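Dihydrodipicolinate synthase family protein (Sinorhizobium meliloti, PDB 4DNH) is of unknown function but adopts a TIM-barrel fold and is probably related to the dihydrodipicolinate synthase enzymes. Local coordinates at residues 66-69 and 70-74; 91-94 and 95-99; 373-376 and 377-381; 240-243 and 244-248. All coordinates share one frame; numbering follows the deposited sequence.

Overall arrangement
Each contact is local, between neighbouring turns of one helix or at its end, and along the chain they come in the order interaction 1, interaction 2, interaction 4, interaction 3. Interactions 1 and 2 lie on helices 61-73 and 93-108, successive helices round the eight-stranded parallel barrel; their centres are about 20 Å apart, and they touch where Arg68 NH2 packs on Leu99 CD2 at 4.2 Å. Interaction 4 runs from the end of helix 236-243 into the connection to strand 251-254. Interaction 3, about 45 Å from it between centres, belongs to helix 371-384, so three contacts sit on the barrel's surrounding helices and connections and one on the C-terminal helix.

Interaction 1: 66-69 and 70-74; sequences AFRH and RLWDL
The backbone N of Asp73 donates to His69 O at 2.8 Å, the shortest of four successive i to i+4 bonds that tie 66-69 to 70-74. Next in line, Trp72 N reaches Arg68 O at 2.9 Å in an almost straight bond, 175° at the hydrogen. Trp72 also uses its side chain here. Its CG stands opposite the carbonyl carbon (chi1 -67°), which lays the indole back along the preceding turn. There Arg68 CB sits over the face of the six-membered ring, 4.1 Å from its centroid, in a CH-pi contact. The edge of the same ring is turned to the face of His69, a T-shaped pair with centroids 5.5 Å apart and planes at 85°. The imidazole is held at both nitrogens, ND1 by Arg110 and NE2 by Glu106, which should fix its rotation, while Trp72 NE1 bonds to Leu114 O. The guanidinium of Arg68 leads off to a salt bridge with Glu80. On another side of the helix, Phe67 CE2 packs on Leu71 CD1 at 3.9 Å, and the extended chain of Arg70 brings CD to 4.0 Å from Phe67 CD1. Helix 61-73 is the crossover helix between strands 37-40 and 77-80, a beta-alpha-beta unit of a TIM barrel.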
loop_
_atom_site.group_PDB
_atom_site.type_symbol
_atom_site.label_atom_id
_atom_site.label_comp_id
_atom_site.label_asym_id
_atom_site.label_seq_id
_atom_site.Cartn_x
_atom_site.Cartn_y
_atom_site.Cartn_z
ATOM N N ALA A 66 9.311 0.347 -13.961
ATOM C CA ALA A 66 8.855 -0.877 -14.632
ATOM C C ALA A 66 7.726 -1.539 -13.849
ATOM O O ALA A 66 6.818 -2.117 -14.432
ATOM C CB ALA A 66 9.990 -1.855 -14.854
ATOM N N PHE A 67 7.765 -1.432 -12.528
ATOM C CA PHE A 67 6.705 -2.034 -11.718
ATOM C C PHE A 67 5.369 -1.267 -11.769
ATOM O O PHE A 67 4.315 -1.875 -11.740
ATOM C CB PHE A 67 7.176 -2.257 -10.284
ATOM C CG PHE A 67 6.202 -3.009 -9.455
ATOM C CD1 PHE A 67 6.079 -4.393 -9.590
ATOM C CD2 PHE A 67 5.388 -2.339 -8.539
ATOM C CE1 PHE A 67 5.164 -5.103 -8.827
ATOM C CE2 PHE A 67 4.476 -3.046 -7.778
ATOM C CZ PHE A 67 4.362 -4.428 -7.924
ATOM N N ARG A 68 5.405 0.058 -11.834
ATOM C CA ARG A 68 4.200 0.812 -12.171
ATOM C C ARG A 68 3.555 0.361 -13.497
ATOM O O ARG A 68 2.329 0.232 -13.581
ATOM C CB ARG A 68 4.493 2.305 -12.195
ATOM C CG ARG A 68 4.531 2.939 -10.814
ATOM C CD ARG A 68 5.913 2.873 -10.188
ATOM N NE ARG A 68 5.859 3.150 -8.749
ATOM C CZ ARG A 68 6.423 2.410 -7.792
ATOM N NH1 ARG A 68 7.127 1.318 -8.111
ATOM N NH2 ARG A 68 6.274 2.769 -6.507
ATOM N N HIS A 69 4.368 0.098 -14.523
ATOM C CA HIS A 69 3.832 -0.356 -15.816
ATOM C C HIS A 69 3.197 -1.713 -15.728
ATOM O O HIS A 69 2.146 -1.964 -16.354
ATOM C CB HIS A 69 4.890 -0.324 -16.927
ATOM C CG HIS A 69 5.274 1.069 -17.360
ATOM N ND1 HIS A 69 4.506 1.812 -18.187
ATOM C CD2 HIS A 69 6.384 1.853 -17.046
ATOM C CE1 HIS A 69 5.097 3.006 -18.400
ATOM N NE2 HIS A 69 6.247 3.031 -17.698
ATOM N N ARG A 70 3.810 -2.597 -14.945
ATOM C CA ARG A 70 3.229 -3.907 -14.648
ATOM C C ARG A 70 1.839 -3.750 -14.035
ATOM O O ARG A 70 0.903 -4.486 -14.403
ATOM C CB ARG A 70 4.135 -4.697 -13.693
ATOM C CG ARG A 70 3.766 -6.159 -13.491
ATOM C CD ARG A 70 4.704 -6.775 -12.460
ATOM N NE ARG A 70 4.164 -7.923 -11.716
ATOM C CZ ARG A 70 4.114 -9.172 -12.184
ATOM N NH1 ARG A 70 4.547 -9.447 -13.424
ATOM N NH2 ARG A 70 3.616 -10.146 -11.420
ATOM N N LEU A 71 1.697 -2.788 -13.119
ATOM C CA LEU A 71 0.403 -2.572 -12.457
ATOM C C LEU A 71 -0.604 -2.002 -13.436
ATOM O O LEU A 71 -1.722 -2.489 -13.530
ATOM C CB LEU A 71 0.499 -1.692 -11.197
ATOM C CG LEU A 71 1.244 -2.217 -9.967
ATOM C CD1 LEU A 71 1.309 -1.131 -8.895
ATOM C CD2 LEU A 71 0.625 -3.482 -9.397
ATOM N N TRP A 72 -0.207 -0.973 -14.173
ATOM C CA TRP A 72 -1.091 -0.428 -15.207
ATOM C C TRP A 72 -1.521 -1.457 -16.208
ATOM O O TRP A 72 -2.689 -1.462 -16.584
ATOM C CB TRP A 72 -0.492 0.790 -15.863
ATOM C CG TRP A 72 -0.382 1.953 -14.912
ATOM C CD1 TRP A 72 -1.301 2.342 -13.939
ATOM C CD2 TRP A 72 0.712 2.933 -14.816
ATOM N NE1 TRP A 72 -0.864 3.457 -13.271
ATOM C CE2 TRP A 72 0.334 3.865 -13.742
ATOM C CE3 TRP A 72 1.925 3.129 -15.487
ATOM C CZ2 TRP A 72 1.145 4.934 -13.375
ATOM C CZ3 TRP A 72 2.736 4.208 -15.103
ATOM C CH2 TRP A 72 2.352 5.086 -14.070
ATOM N N ASP A 73 -0.607 -2.356 -16.595
ATOM C CA ASP A 73 -0.888 -3.451 -17.565
ATOM C C ASP A 73 -2.000 -4.361 -17.096
ATOM O O ASP A 73 -2.789 -4.846 -17.904
ATOM C CB ASP A 73 0.346 -4.340 -17.796
ATOM C CG ASP A 73 1.402 -3.687 -18.681
ATOM O OD1 ASP A 73 1.128 -2.636 -19.295
ATOM O OD2 ASP A 73 2.526 -4.234 -18.752
ATOM N N LEU A 74 -2.039 -4.604 -15.786
ATOM C CA LEU A 74 -3.035 -5.473 -15.178
ATOM C C LEU A 74 -4.338 -4.734 -14.860
ATOM O O LEU A 74 -5.288 -5.330 -14.332
ATOM C CB LEU A 74 -2.473 -6.136 -13.918
ATOM C CG LEU A 74 -1.321 -7.131 -14.115
ATOM C CD1 LEU A 74 -0.637 -7.398 -12.787
ATOM C CD2 LEU A 74 -1.753 -8.451 -14.738
#

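Interaction 2: 91-94 and 95-99; sequences LGWP and EAREL
Ala96 N donates to Gly92 O at 2.9 Å, with Gly92 in the N-cap position; two more backbone bonds follow as the helix starts, Arg97 N reaching Trp93 O at 2.7 Å in a nearly straight bond (175°) and Glu98 N reaching Pro94 O at 3.1 Å. At its polar end, Glu98 OE2 makes salt bridges with Arg101 and Arg102. The aromatic contact comes from Trp93, whose CG is swung opposite its own backbone N (chi1 168°), so that the indole lies alongside the first turn. Arg97 CB stands over the face of the six-membered ring, 3.7 Å from its centroid and only 8° off the normal, a close CH-pi contact, and Arg97 CG continues over the CZ2 and CH2 corner. The Arg97 chain then runs on extended, its guanidinium plane well turned from the indole. Replacing Trp93 with an alanine would probably strip the methylenes of Arg97 of the ring they rest on and set that long chain freer to turn. Apolar contacts make up the rest: Trp93 CE3 meets Ala96 CB at 4.1 Å, and Leu91 folds back against the first turn, its CD2 3.9 Å from Ala96 CB and its CD1 3.7 Å from Glu95 CB. Helix 93-108 links strands 77-80 and 115-119 of the barrel: Trp93 and Arg97 pack on Ala145 of helix 132-148, while Leu99 touches Trp61 and Thr64 of helix 61-73.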
loop_
_atom_site.group_PDB
_atom_site.type_symbol
_atom_site.label_atom_id
_atom_site.label_comp_id
_atom_site.label_asym_id
_atom_site.label_seq_id
_atom_site.Cartn_x
_atom_site.Cartn_y
_atom_site.Cartn_z
ATOM N N LEU A 91 11.864 6.586 2.984
ATOM C CA LEU A 91 11.733 7.393 1.782
ATOM C C LEU A 91 11.425 8.833 2.156
ATOM O O LEU A 91 10.304 9.150 2.504
ATOM C CB LEU A 91 10.647 6.819 0.868
ATOM C CG LEU A 91 10.580 7.458 -0.527
ATOM C CD1 LEU A 91 11.669 6.886 -1.405
ATOM C CD2 LEU A 91 9.232 7.269 -1.197
ATOM N N GLY A 92 12.423 9.706 2.113
ATOM C CA GLY A 92 12.194 11.107 2.451
ATOM C C GLY A 92 11.301 11.802 1.427
ATOM O O GLY A 92 10.981 11.245 0.357
ATOM N N TRP A 93 10.895 13.023 1.754
ATOM C CA TRP A 93 10.112 13.837 0.842
ATOM C C TRP A 93 10.818 14.092 -0.478
ATOM O O TRP A 93 10.212 13.922 -1.522
ATOM C CB TRP A 93 9.671 15.124 1.529
ATOM C CG TRP A 93 9.087 16.168 0.602
ATOM C CD1 TRP A 93 9.456 17.500 0.503
ATOM C CD2 TRP A 93 7.998 16.003 -0.383
ATOM N NE1 TRP A 93 8.709 18.149 -0.441
ATOM C CE2 TRP A 93 7.821 17.315 -1.013
ATOM C CE3 TRP A 93 7.197 14.939 -0.797
ATOM C CZ2 TRP A 93 6.873 17.536 -2.007
ATOM C CZ3 TRP A 93 6.252 15.171 -1.805
ATOM C CH2 TRP A 93 6.095 16.442 -2.392
ATOM N N PRO A 94 12.113 14.475 -0.461
ATOM C CA PRO A 94 12.780 14.725 -1.758
ATOM C C PRO A 94 12.688 13.556 -2.753
ATOM O O PRO A 94 12.375 13.755 -3.933
ATOM C CB PRO A 94 14.240 14.976 -1.349
ATOM C CG PRO A 94 14.121 15.593 0.005
ATOM C CD PRO A 94 12.998 14.832 0.671
ATOM N N GLU A 95 12.953 12.353 -2.265
ATOM C CA GLU A 95 12.865 11.147 -3.068
ATOM C C GLU A 95 11.414 10.800 -3.423
ATOM O O GLU A 95 11.154 10.281 -4.499
ATOM C CB GLU A 95 13.499 9.985 -2.320
ATOM C CG GLU A 95 14.996 10.125 -2.113
ATOM C CD GLU A 95 15.373 11.063 -0.969
ATOM O OE1 GLU A 95 14.662 11.123 0.069
ATOM O OE2 GLU A 95 16.411 11.741 -1.116
ATOM N N ALA A 96 10.487 11.095 -2.512
ATOM C CA ALA A 96 9.059 10.896 -2.739
ATOM C C ALA A 96 8.530 11.825 -3.843
ATOM O O ALA A 96 7.795 11.387 -4.725
ATOM C CB ALA A 96 8.271 11.081 -1.448
ATOM N N ARG A 97 8.910 13.098 -3.770
ATOM C CA ARG A 97 8.597 14.096 -4.789
ATOM C C ARG A 97 9.155 13.662 -6.159
ATOM O O ARG A 97 8.467 13.739 -7.178
ATOM C CB ARG A 97 9.179 15.444 -4.366
ATOM C CG ARG A 97 8.787 16.614 -5.249
ATOM C CD ARG A 97 9.720 17.797 -5.060
ATOM N NE ARG A 97 9.295 18.927 -5.884
ATOM C CZ ARG A 97 9.011 20.147 -5.424
ATOM N NH1 ARG A 97 9.129 20.429 -4.128
ATOM N NH2 ARG A 97 8.618 21.092 -6.271
ATOM N N GLU A 98 10.384 13.159 -6.179
ATOM C CA GLU A 98 10.983 12.724 -7.433
ATOM C C GLU A 98 10.251 11.509 -7.995
ATOM O O GLU A 98 10.012 11.428 -9.192
ATOM C CB GLU A 98 12.481 12.478 -7.259
ATOM C CG GLU A 98 13.233 12.016 -8.495
ATOM C CD GLU A 98 13.357 13.067 -9.593
ATOM O OE1 GLU A 98 12.636 14.099 -9.568
ATOM O OE2 GLU A 98 14.191 12.844 -10.505
ATOM N N LEU A 99 9.840 10.594 -7.125
ATOM C CA LEU A 99 9.140 9.389 -7.575
ATOM C C LEU A 99 7.781 9.768 -8.151
ATOM O O LEU A 99 7.373 9.281 -9.207
ATOM C CB LEU A 99 9.000 8.408 -6.427
ATOM C CG LEU A 99 8.251 7.098 -6.632
ATOM C CD1 LEU A 99 8.712 6.354 -7.880
ATOM C CD2 LEU A 99 8.444 6.244 -5.385
#

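Interaction 3: 373-376 and 377-381; sequences LATA and RMRRV
Leu373 carries its CG opposite the backbone N (chi1 180°), while Arg377, one turn on, bends at CB-CG (chi2 148°); together these torsions lay the two side chains side by side, pointing the same way. Leu373 CD1 thereby rests 3.7 Å from Arg377 NE and 4.0 Å from its CD, the leucine branch lying along the arginine's stem. All of this happens on one alpha-helix, 371-384, which follows the TIM barrel near the end of the chain. Its backbone is regular: Arg377 N donates to Leu373 O at 2.9 Å and nearly straight (173°), Met378 N to Ala374 O at 2.9 Å, and Arg380 N to Ala376 O at 3.0 Å. The far end of Arg377 is tied down away from this turn, by a salt bridge from NH2 to Asp338 and by bonds from NH1 to the carbonyls of Tyr332 and Gln337. An alanine at Arg377 is likely to cost Asp338 its charged mate, leave those carbonyls without their donor and uncover the branch of Leu373. Met378, a selenomethionine here, heads into the apolar layer formed by Phe329 of helix 323-333, Leu352 and Phe359 of helix 352-364, and Ile5 and Leu7 of strand 4-9. A second side-by-side pair lies elsewhere on the helix: Arg379 N bonds to Thr375 O at 2.9 Å, Thr375 OG1 turns back to Pro371 O, and Thr375 CG2 meets Arg379 CD at 4.0 Å.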
loop_
_atom_site.group_PDB
_atom_site.type_symbol
_atom_site.label_atom_id
_atom_site.label_comp_id
_atom_site.label_asym_id
_atom_site.label_seq_id
_atom_site.Cartn_x
_atom_site.Cartn_y
_atom_site.Cartn_z
ATOM N N LEU A 373 11.817 -20.288 -11.230
ATOM C CA LEU A 373 12.616 -19.123 -10.869
ATOM C C LEU A 373 12.473 -18.784 -9.373
ATOM O O LEU A 373 13.482 -18.570 -8.681
ATOM C CB LEU A 373 12.242 -17.919 -11.740
ATOM C CG LEU A 373 12.980 -16.589 -11.494
ATOM C CD1 LEU A 373 14.468 -16.661 -11.858
ATOM C CD2 LEU A 373 12.283 -15.453 -12.233
ATOM N N ALA A 374 11.234 -18.754 -8.878
ATOM C CA ALA A 374 10.992 -18.501 -7.461
ATOM C C ALA A 374 11.786 -19.477 -6.596
ATOM O O ALA A 374 12.422 -19.068 -5.611
ATOM C CB ALA A 374 9.516 -18.589 -7.139
ATOM N N THR A 375 11.767 -20.755 -6.987
ATOM C CA THR A 375 12.473 -21.804 -6.256
ATOM C C THR A 375 13.977 -21.606 -6.279
ATOM O O THR A 375 14.634 -21.814 -5.260
ATOM C CB THR A 375 12.092 -23.207 -6.774
ATOM O OG1 THR A 375 10.699 -23.405 -6.546
ATOM C CG2 THR A 375 12.858 -24.330 -6.060
ATOM N N ALA A 376 14.519 -21.200 -7.428
ATOM C CA ALA A 376 15.964 -20.975 -7.558
ATOM C C ALA A 376 16.395 -19.811 -6.678
ATOM O O ALA A 376 17.405 -19.883 -5.980
ATOM C CB ALA A 376 16.355 -20.724 -9.014
ATOM N N ARG A 377 15.618 -18.739 -6.722
ATOM C CA ARG A 377 15.868 -17.577 -5.890
ATOM C C ARG A 377 15.775 -17.865 -4.396
ATOM O O ARG A 377 16.646 -17.420 -3.639
ATOM C CB ARG A 377 14.972 -16.416 -6.305
ATOM C CG ARG A 377 15.685 -15.548 -7.308
ATOM C CD ARG A 377 14.774 -14.890 -8.307
ATOM N NE ARG A 377 15.600 -14.244 -9.332
ATOM C CZ ARG A 377 15.570 -12.952 -9.620
ATOM N NH1 ARG A 377 14.730 -12.137 -8.984
ATOM N NH2 ARG A 377 16.368 -12.479 -10.561
HETATM N N MSE A 378 14.763 -18.632 -3.984
HETATM C CA MSE A 378 14.690 -19.121 -2.606
HETATM C C MSE A 378 15.916 -19.927 -2.243
HETATM O O MSE A 378 16.419 -19.811 -1.124
HETATM C CB MSE A 378 13.423 -19.938 -2.354
HETATM C CG MSE A 378 13.262 -20.280 -0.869
HETATM SE SE MSE A 378 12.516 -18.807 0.226
HETATM C CE MSE A 378 13.866 -18.817 1.654
ATOM N N ARG A 379 16.408 -20.744 -3.171
ATOM C CA ARG A 379 17.611 -21.543 -2.922
ATOM C C ARG A 379 18.828 -20.654 -2.678
ATOM O O ARG A 379 19.634 -20.950 -1.799
ATOM C CB ARG A 379 17.887 -22.514 -4.068
ATOM C CG ARG A 379 17.502 -23.960 -3.805
ATOM C CD ARG A 379 16.668 -24.491 -4.968
ATOM N NE ARG A 379 16.940 -25.883 -5.313
ATOM C CZ ARG A 379 16.332 -26.940 -4.777
ATOM N NH1 ARG A 379 15.414 -26.790 -3.840
ATOM N NH2 ARG A 379 16.659 -28.165 -5.172
ATOM N N ARG A 380 18.950 -19.570 -3.446
ATOM C CA ARG A 380 20.072 -18.641 -3.297
ATOM C C ARG A 380 20.021 -17.921 -1.961
ATOM O O ARG A 380 21.065 -17.644 -1.359
ATOM C CB ARG A 380 20.138 -17.621 -4.449
ATOM C CG ARG A 380 21.074 -18.040 -5.574
ATOM C CD ARG A 380 21.546 -16.875 -6.441
ATOM N NE ARG A 380 20.731 -16.699 -7.646
ATOM C CZ ARG A 380 19.979 -15.627 -7.913
ATOM N NH1 ARG A 380 19.917 -14.594 -7.072
ATOM N NH2 ARG A 380 19.279 -15.586 -9.040
ATOM N N VAL A 381 18.806 -17.643 -1.496
ATOM C CA VAL A 381 18.581 -17.010 -0.197
ATOM C C VAL A 381 18.942 -17.955 0.960
ATOM O O VAL A 381 19.641 -17.556 1.894
ATOM C CB VAL A 381 17.135 -16.471 -0.081
ATOM C CG1 VAL A 381 16.838 -16.006 1.339
ATOM C CG2 VAL A 381 16.921 -15.334 -1.080
#

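Interaction 4: 240-243 and 244-248; sequences IVMR and RQLPK
Gln245 N donates to Met242 O at 3.1 Å, a backbone bond spanning three residues. It is bent, 143° at the hydrogen, and the N stands well above the carbonyl plane. Side-chain packing is carried by Ile240 and Arg244, which run side by side in the same direction. The Arg244 chain is extended from CG to NE and passes close to Ile240 O, which lies 3.4 Å from Arg244 CD. Further out, the methyl Ile240 CG2 lies over one face of the guanidinium, 3.6 Å from Arg244 CZ and 3.5 Å from its NE. Charge enters with Asp267: both Arg244 and Arg243 form salt bridges with its carboxylate, so their two like charges are gathered round one anion. The place is a helix-to-strand connection of the TIM barrel, leading from helix 236-243 to strand 251-254, and Arg243 also bonds to Leu263 O and Ser272. Apolar contacts come from Leu246. Its CD1 approaches the CG of Met242, a selenomethionine, at 4.4 Å, and Leu246 CD2 lies 3.8 Å from Arg243 CA. Both Met242 and Leu246 also pack on Met252 of strand 251-254 and Ile229 of strand 226-232. At the surface Val241 and Gln245 form another side-by-side pair, of a different kind: the methyl Val241 CG1 lies 4.0 Å from the amide oxygen OE1 of Gln245.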
loop_
_atom_site.group_PDB
_atom_site.type_symbol
_atom_site.label_atom_id
_atom_site.label_comp_id
_atom_site.label_asym_id
_atom_site.label_seq_id
_atom_site.Cartn_x
_atom_site.Cartn_y
_atom_site.Cartn_z
ATOM N N ILE A 240 -16.738 -1.431 8.071
ATOM C CA ILE A 240 -18.115 -1.715 7.689
ATOM C C ILE A 240 -19.030 -0.660 8.287
ATOM O O ILE A 240 -19.898 -0.123 7.591
ATOM C CB ILE A 240 -18.539 -3.148 8.086
ATOM C CG1 ILE A 240 -17.776 -4.166 7.211
ATOM C CG2 ILE A 240 -20.045 -3.325 7.956
ATOM C CD1 ILE A 240 -17.955 -5.624 7.585
ATOM N N VAL A 241 -18.796 -0.331 9.558
ATOM C CA VAL A 241 -19.579 0.699 10.242
ATOM C C VAL A 241 -19.373 2.073 9.611
ATOM O O VAL A 241 -20.277 2.908 9.618
ATOM C CB VAL A 241 -19.311 0.731 11.772
ATOM C CG1 VAL A 241 -19.945 1.953 12.434
ATOM C CG2 VAL A 241 -19.821 -0.546 12.433
HETATM N N MSE A 242 -18.204 2.299 9.031
HETATM C CA MSE A 242 -17.896 3.619 8.503
HETATM C C MSE A 242 -18.382 3.806 7.103
HETATM O O MSE A 242 -18.879 4.880 6.759
HETATM C CB MSE A 242 -16.411 3.890 8.582
HETATM C CG MSE A 242 -16.243 5.397 8.634
HETATM SE SE MSE A 242 -14.325 5.742 8.474
HETATM C CE MSE A 242 -14.393 7.658 8.925
ATOM N N ARG A 243 -18.263 2.767 6.284
ATOM C CA ARG A 243 -18.692 2.852 4.888
ATOM C C ARG A 243 -20.213 3.015 4.707
ATOM O O ARG A 243 -20.677 3.374 3.623
ATOM C CB ARG A 243 -18.157 1.669 4.080
ATOM C CG ARG A 243 -18.759 0.324 4.431
ATOM C CD ARG A 243 -18.220 -0.738 3.496
ATOM N NE ARG A 243 -18.792 -2.036 3.817
ATOM C CZ ARG A 243 -18.353 -3.206 3.353
ATOM N NH1 ARG A 243 -17.316 -3.268 2.528
ATOM N NH2 ARG A 243 -18.959 -4.327 3.733
ATOM N N ARG A 244 -20.969 2.762 5.773
ATOM C CA ARG A 244 -22.434 2.904 5.773
ATOM C C ARG A 244 -22.879 4.326 6.132
ATOM O O ARG A 244 -23.989 4.744 5.784
ATOM C CB ARG A 244 -23.078 1.872 6.707
ATOM C CG ARG A 244 -22.928 0.432 6.220
ATOM C CD ARG A 244 -23.227 -0.604 7.310
ATOM N NE ARG A 244 -23.099 -1.969 6.790
ATOM C CZ ARG A 244 -23.549 -3.069 7.388
ATOM N NH1 ARG A 244 -24.188 -3.005 8.550
ATOM N NH2 ARG A 244 -23.370 -4.245 6.808
ATOM N N GLN A 245 -21.996 5.063 6.806
ATOM C CA GLN A 245 -22.256 6.441 7.224
ATOM C C GLN A 245 -21.640 7.468 6.276
ATOM O O GLN A 245 -21.780 8.670 6.491
ATOM C CB GLN A 245 -21.721 6.685 8.637
ATOM C CG GLN A 245 -22.225 5.717 9.687
ATOM C CD GLN A 245 -21.996 6.228 11.093
ATOM O OE1 GLN A 245 -21.234 5.643 11.864
ATOM N NE2 GLN A 245 -22.647 7.337 11.432
ATOM N N LEU A 246 -20.951 6.984 5.245
ATOM C CA LEU A 246 -20.301 7.825 4.229
ATOM C C LEU A 246 -21.291 8.616 3.344
ATOM O O LEU A 246 -22.294 8.059 2.896
ATOM C CB LEU A 246 -19.394 6.946 3.355
ATOM C CG LEU A 246 -17.855 7.002 3.431
ATOM C CD1 LEU A 246 -17.289 7.320 4.806
ATOM C CD2 LEU A 246 -17.258 5.709 2.895
ATOM N N PRO A 247 -21.002 9.912 3.078
ATOM C CA PRO A 247 -21.845 10.760 2.201
ATOM C C PRO A 247 -21.910 10.275 0.755
ATOM O O PRO A 247 -21.008 9.582 0.298
ATOM C CB PRO A 247 -21.138 12.125 2.230
ATOM C CG PRO A 247 -20.212 12.083 3.403
ATOM C CD PRO A 247 -19.821 10.644 3.578
ATOM N N LYS A 248 -22.966 10.659 0.044
ATOM C CA LYS A 248 -23.116 10.381 -1.398
ATOM C C LYS A 248 -21.853 10.739 -2.222
ATOM O O LYS A 248 -21.355 11.865 -2.162
ATOM C CB LYS A 248 -24.391 11.078 -1.921
ATOM C CG LYS A 248 -24.350 11.669 -3.329
ATOM C CD LYS A 248 -24.661 10.652 -4.419
ATOM C CE LYS A 248 -24.551 11.285 -5.799
ATOM N NZ LYS A 248 -24.656 10.261 -6.874
#